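Local structure of rhodopsin (Todarodes pacificus, 3AYN) at residues A[109-114]-A[183-188]. The protein senses light for vision in the squid: photoisomerization of its bound 11-cis retinal to the all-trans form activates signalling through G-proteins to phospholipase C. Numbering follows the deposited sequence.
Sequences KVYGFI and LCNCSF. With RET (retinal), chain C; PLM (palmitic acid), chain E.
Tyr-111 lies with the CD2/CE2 edge of its ring against the backbone and CB of Cys-186: CE2 is 3.3 Å from Cys-186 O, and that carbonyl oxygen sits near the ring plane. CD2 of the same ring packs on Cys-186 CB at 4.0 Å. The CB of Tyr-111 points toward the strand, and CG, anti to the backbone N (chi1 -178°), extends the ring out to Cys-186. Farther along, the phenol oxygen OH touches Asn-185 CB at 3.5 Å, with ring and amide planes 51° apart. No hydrogen bond joins the segments; the Tyr-111 hydroxyl bonds instead to Asn-87 O and, weakly, to the retinal-bearing Lys-305.

Where the backbones come closest, Gly-112 CA is 4.3 Å from Ser-187 CA; a CB at this glycine would point toward the strand and come close to Ser-187 N. Helix 104-138 and strand 186-188 are also linked covalently, through the Cys-186 to Cys-108 disulfide.

Other side chains of 185-188 line the chromophore pocket. Ser-187 OG, with Tyr-277 as its hydrogen-bond partner, approaches RET C12 to 3.3 Å, and the Phe-188 ring meets the polyene near C9, its CD2 atom 3.6 Å away. Asn-185 ND2, 3.8 Å from RET C15, bonds to Glu-180 and only weakly to Cys-186 O (131° at the hydrogen), while its OD1 accepts from Gln-298.

An alanine at Tyr-111 would remove the ring, and is likely to leave Asn-87 O without this hydroxyl partner and open a gap beside Cys-186 and Asn-185. The geometry is consistent with van der Waals packing and the disulfide fastening the extracellular end of helix 104-138 to the second extracellular loop, whose strand borders the retinal, while neighbouring parts of the receptor satisfy the buried polar ends.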
ATOM      1  N   LYS A 109      -5.059  -9.474  18.876  1.00 38.24           N
ATOM      2  CA  LYS A 109      -6.159  -8.739  18.272  1.00 43.55           C
ATOM      3  C   LYS A 109      -5.648  -7.411  17.702  1.00 43.36           C
ATOM      4  O   LYS A 109      -5.933  -7.072  16.550  1.00 44.82           O
ATOM      5  CB  LYS A 109      -7.258  -8.501  19.308  1.00 43.64           C
ATOM      6  CG  LYS A 109      -7.730  -9.779  19.981  1.00 42.03           C
ATOM      7  CD  LYS A 109      -8.948  -9.523  20.856  1.00 47.70           C
ATOM      8  CE  LYS A 109      -9.422 -10.789  21.561  1.00 50.05           C
ATOM      9  NZ  LYS A 109     -10.665 -10.549  22.354  1.00 51.20           N
ATOM     10  N   VAL A 110      -4.885  -6.673  18.502  1.00 42.84           N
ATOM     11  CA  VAL A 110      -4.335  -5.395  18.056  1.00 42.67           C
ATOM     12  C   VAL A 110      -3.477  -5.627  16.821  1.00 41.24           C
ATOM     13  O   VAL A 110      -3.531  -4.856  15.864  1.00 42.85           O
ATOM     14  CB  VAL A 110      -3.459  -4.729  19.159  1.00 41.40           C
ATOM     15  CG1 VAL A 110      -2.660  -3.578  18.568  1.00 36.84           C
ATOM     16  CG2 VAL A 110      -4.344  -4.212  20.290  1.00 40.51           C
ATOM     17  N   TYR A 111      -2.690  -6.693  16.853  1.00 37.30           N
ATOM     18  CA  TYR A 111      -1.816  -7.037  15.745  1.00 35.68           C
ATOM     19  C   TYR A 111      -2.632  -7.260  14.473  1.00 37.73           C
ATOM     20  O   TYR A 111      -2.436  -6.580  13.464  1.00 35.90           O
ATOM     21  CB  TYR A 111      -1.029  -8.297  16.095  1.00 32.88           C
ATOM     22  CG  TYR A 111      -0.041  -8.723  15.040  1.00 39.76           C
ATOM     23  CD1 TYR A 111       1.333  -8.546  15.227  1.00 40.79           C
ATOM     24  CD2 TYR A 111      -0.478  -9.326  13.846  1.00 39.99           C
ATOM     25  CE1 TYR A 111       2.249  -8.958  14.258  1.00 40.08           C
ATOM     26  CE2 TYR A 111       0.428  -9.737  12.871  1.00 37.93           C
ATOM     27  CZ  TYR A 111       1.786  -9.552  13.082  1.00 36.91           C
ATOM     28  OH  TYR A 111       2.670  -9.954  12.114  1.00 34.78           O
ATOM     29  N   GLY A 112      -3.553  -8.219  14.533  1.00 38.49           N
ATOM     30  CA  GLY A 112      -4.382  -8.524  13.380  1.00 38.25           C
ATOM     31  C   GLY A 112      -5.183  -7.342  12.871  1.00 36.77           C
ATOM     32  O   GLY A 112      -5.260  -7.114  11.666  1.00 38.72           O
ATOM     33  N   PHE A 113      -5.775  -6.595  13.797  1.00 33.57           N
ATOM     34  CA  PHE A 113      -6.590  -5.421  13.490  1.00 33.39           C
ATOM     35  C   PHE A 113      -5.782  -4.297  12.825  1.00 33.81           C
ATOM     36  O   PHE A 113      -6.270  -3.604  11.929  1.00 30.35           O
ATOM     37  CB  PHE A 113      -7.235  -4.931  14.785  1.00 37.37           C
ATOM     38  CG  PHE A 113      -8.031  -3.680  14.638  1.00 41.34           C
ATOM     39  CD1 PHE A 113      -9.057  -3.596  13.714  1.00 38.23           C
ATOM     40  CD2 PHE A 113      -7.770  -2.585  15.457  1.00 46.21           C
ATOM     41  CE1 PHE A 113      -9.829  -2.446  13.612  1.00 41.94           C
ATOM     42  CE2 PHE A 113      -8.537  -1.428  15.365  1.00 49.18           C
ATOM     43  CZ  PHE A 113      -9.567  -1.356  14.438  1.00 46.71           C
ATOM     44  N   ILE A 114      -4.540  -4.129  13.276  1.00 34.26           N
ATOM     45  CA  ILE A 114      -3.636  -3.123  12.741  1.00 32.00           C
ATOM     46  C   ILE A 114      -3.174  -3.543  11.360  1.00 31.39           C
ATOM     47  O   ILE A 114      -2.992  -2.710  10.471  1.00 31.69           O
ATOM     48  CB  ILE A 114      -2.404  -2.949  13.653  1.00 35.01           C
ATOM     49  CG1 ILE A 114      -2.803  -2.164  14.900  1.00 34.11           C
ATOM     50  CG2 ILE A 114      -1.275  -2.232  12.910  1.00 33.55           C
ATOM     51  CD1 ILE A 114      -3.262  -0.758  14.601  1.00 27.04           C
ATOM     52  N   LEU A 183       1.698 -20.090  13.912  1.00 44.16           N
ATOM     53  CA  LEU A 183       1.225 -19.480  15.153  1.00 44.52           C
ATOM     54  C   LEU A 183       2.153 -18.450  15.800  1.00 45.12           C
ATOM     55  O   LEU A 183       2.309 -18.439  17.020  1.00 43.58           O
ATOM     56  CB  LEU A 183       0.921 -20.595  16.157  1.00 42.32           C
ATOM     57  CG  LEU A 183       0.175 -21.769  15.523  1.00 39.17           C
ATOM     58  CD1 LEU A 183      -0.027 -22.882  16.534  1.00 44.73           C
ATOM     59  CD2 LEU A 183      -1.147 -21.273  14.969  1.00 40.76           C
ATOM     60  N   CYS A 184       2.774 -17.597  14.990  1.00 44.52           N
ATOM     61  CA  CYS A 184       3.677 -16.575  15.515  1.00 41.41           C
ATOM     62  C   CYS A 184       3.331 -15.185  15.032  1.00 38.81           C
ATOM     63  O   CYS A 184       4.148 -14.271  15.090  1.00 37.29           O
ATOM     64  CB  CYS A 184       5.121 -16.898  15.169  1.00 38.55           C
ATOM     65  SG  CYS A 184       5.731 -18.237  16.178  1.00 47.64           S
ATOM     66  N   ASN A 185       2.118 -15.049  14.523  1.00 33.95           N
ATOM     67  CA  ASN A 185       1.617 -13.768  14.084  1.00 35.11           C
ATOM     68  C   ASN A 185       0.111 -13.970  14.043  1.00 38.82           C
ATOM     69  O   ASN A 185      -0.371 -15.105  14.132  1.00 40.75           O
ATOM     70  CB  ASN A 185       2.190 -13.368  12.722  1.00 33.54           C
ATOM     71  CG  ASN A 185       1.554 -14.113  11.568  1.00 38.90           C
ATOM     72  OD1 ASN A 185       1.961 -15.232  11.232  1.00 34.36           O
ATOM     73  ND2 ASN A 185       0.537 -13.498  10.958  1.00 33.93           N
ATOM     74  N   CYS A 186      -0.642 -12.886  13.938  1.00 38.35           N
ATOM     75  CA  CYS A 186      -2.089 -12.994  13.923  1.00 36.75           C
ATOM     76  C   CYS A 186      -2.700 -12.406  12.662  1.00 36.45           C
ATOM     77  O   CYS A 186      -2.021 -11.735  11.890  1.00 35.50           O
ATOM     78  CB  CYS A 186      -2.646 -12.340  15.199  1.00 35.20           C
ATOM     79  SG  CYS A 186      -2.307 -13.372  16.669  1.00 40.54           S
ATOM     80  N   SER A 187      -3.974 -12.701  12.445  1.00 38.63           N
ATOM     81  CA  SER A 187      -4.714 -12.210  11.285  1.00 40.84           C
ATOM     82  C   SER A 187      -6.179 -12.530  11.558  1.00 42.05           C
ATOM     83  O   SER A 187      -6.518 -12.945  12.667  1.00 40.64           O
ATOM     84  CB  SER A 187      -4.248 -12.919  10.006  1.00 42.51           C
ATOM     85  OG  SER A 187      -4.854 -12.356   8.852  1.00 43.42           O
ATOM     86  N   PHE A 188      -7.044 -12.337  10.564  1.00 42.73           N
ATOM     87  CA  PHE A 188      -8.463 -12.636  10.751  1.00 45.64           C
ATOM     88  C   PHE A 188      -8.727 -14.124  10.558  1.00 44.95           C
ATOM     89  O   PHE A 188      -7.948 -14.821   9.915  1.00 46.28           O
ATOM     90  CB  PHE A 188      -9.328 -11.802   9.796  1.00 48.04           C
ATOM     91  CG  PHE A 188      -9.165 -12.147   8.349  1.00 51.41           C
ATOM     92  CD1 PHE A 188     -10.153 -12.862   7.679  1.00 53.42           C
ATOM     93  CD2 PHE A 188      -8.046 -11.730   7.642  1.00 51.39           C
ATOM     94  CE1 PHE A 188     -10.034 -13.155   6.317  1.00 53.46           C
ATOM     95  CE2 PHE A 188      -7.913 -12.015   6.279  1.00 55.04           C
ATOM     96  CZ  PHE A 188      -8.913 -12.732   5.614  1.00 54.74           C
TER
HETATM   97  C1  RET C1000      -7.799  -9.339   2.217  1.00 56.17           C
HETATM   98  C2  RET C1000      -7.439  -9.241   0.705  1.00 55.67           C
HETATM   99  C3  RET C1000      -6.111  -8.595   0.379  1.00 57.80           C
HETATM  100  C4  RET C1000      -5.977  -7.230   1.042  1.00 56.45           C
HETATM  101  C5  RET C1000      -6.291  -7.232   2.531  1.00 57.80           C
HETATM  102  C6  RET C1000      -7.119  -8.188   3.090  1.00 57.63           C
HETATM  103  C7  RET C1000      -7.443  -8.191   4.593  1.00 55.36           C
HETATM  104  C8  RET C1000      -6.615  -8.438   5.612  1.00 51.25           C
HETATM  105  C9  RET C1000      -6.850  -8.412   7.072  1.00 50.27           C
HETATM  106  C10 RET C1000      -5.895  -8.705   7.968  1.00 48.80           C
HETATM  107  C11 RET C1000      -4.565  -9.128   7.669  1.00 46.82           C
HETATM  108  C12 RET C1000      -3.538  -9.362   8.520  1.00 47.45           C
HETATM  109  C13 RET C1000      -2.247  -9.849   8.121  1.00 46.84           C
HETATM  110  C14 RET C1000      -1.241 -10.008   9.047  1.00 43.19           C
HETATM  111  C15 RET C1000       0.069 -10.492   8.709  1.00 43.08           C
HETATM  112  C16 RET C1000      -9.328  -9.269   2.297  1.00 54.73           C
HETATM  113  C17 RET C1000      -7.389 -10.725   2.748  1.00 52.30           C
HETATM  114  C18 RET C1000      -5.608  -6.108   3.247  1.00 57.44           C
HETATM  115  C19 RET C1000      -8.218  -8.002   7.579  1.00 50.89           C
HETATM  116  C20 RET C1000      -2.027 -10.172   6.648  1.00 46.35           C
HETATM  117  C1  PLM E1004      -8.745  -8.637  26.356  1.00 70.61           C
HETATM  118  O2  PLM E1004      -8.933  -9.838  26.309  1.00 75.89           O
HETATM  119  C2  PLM E1004      -9.671  -7.720  25.564  1.00 69.33           C
HETATM  120  C3  PLM E1004      -9.259  -7.549  24.101  1.00 67.74           C
HETATM  121  C4  PLM E1004      -8.835  -6.116  23.816  1.00 68.20           C
HETATM  122  C5  PLM E1004      -8.911  -5.807  22.354  1.00 67.47           C
HETATM  123  C6  PLM E1004      -8.474  -4.391  22.114  1.00 67.39           C
HETATM  124  C7  PLM E1004      -8.829  -3.965  20.707  1.00 71.29           C
HETATM  125  C8  PLM E1004      -8.395  -2.524  20.397  1.00 72.94           C
HETATM  126  C9  PLM E1004      -9.451  -1.485  20.805  1.00 74.25           C
HETATM  127  CA  PLM E1004     -10.196  -0.901  19.621  1.00 74.09           C
HETATM  128  CB  PLM E1004      -9.894   0.577  19.472  1.00 75.19           C
HETATM  129  CC  PLM E1004     -10.164   1.035  18.052  1.00 76.36           C
HETATM  130  CD  PLM E1004      -9.865   2.509  17.865  1.00 76.47           C
HETATM  131  CE  PLM E1004      -9.421   2.769  16.440  1.00 76.78           C
HETATM  132  CF  PLM E1004      -8.078   3.482  16.369  1.00 76.48           C
HETATM  133  CG  PLM E1004      -7.633   3.741  14.923  1.00 74.59           C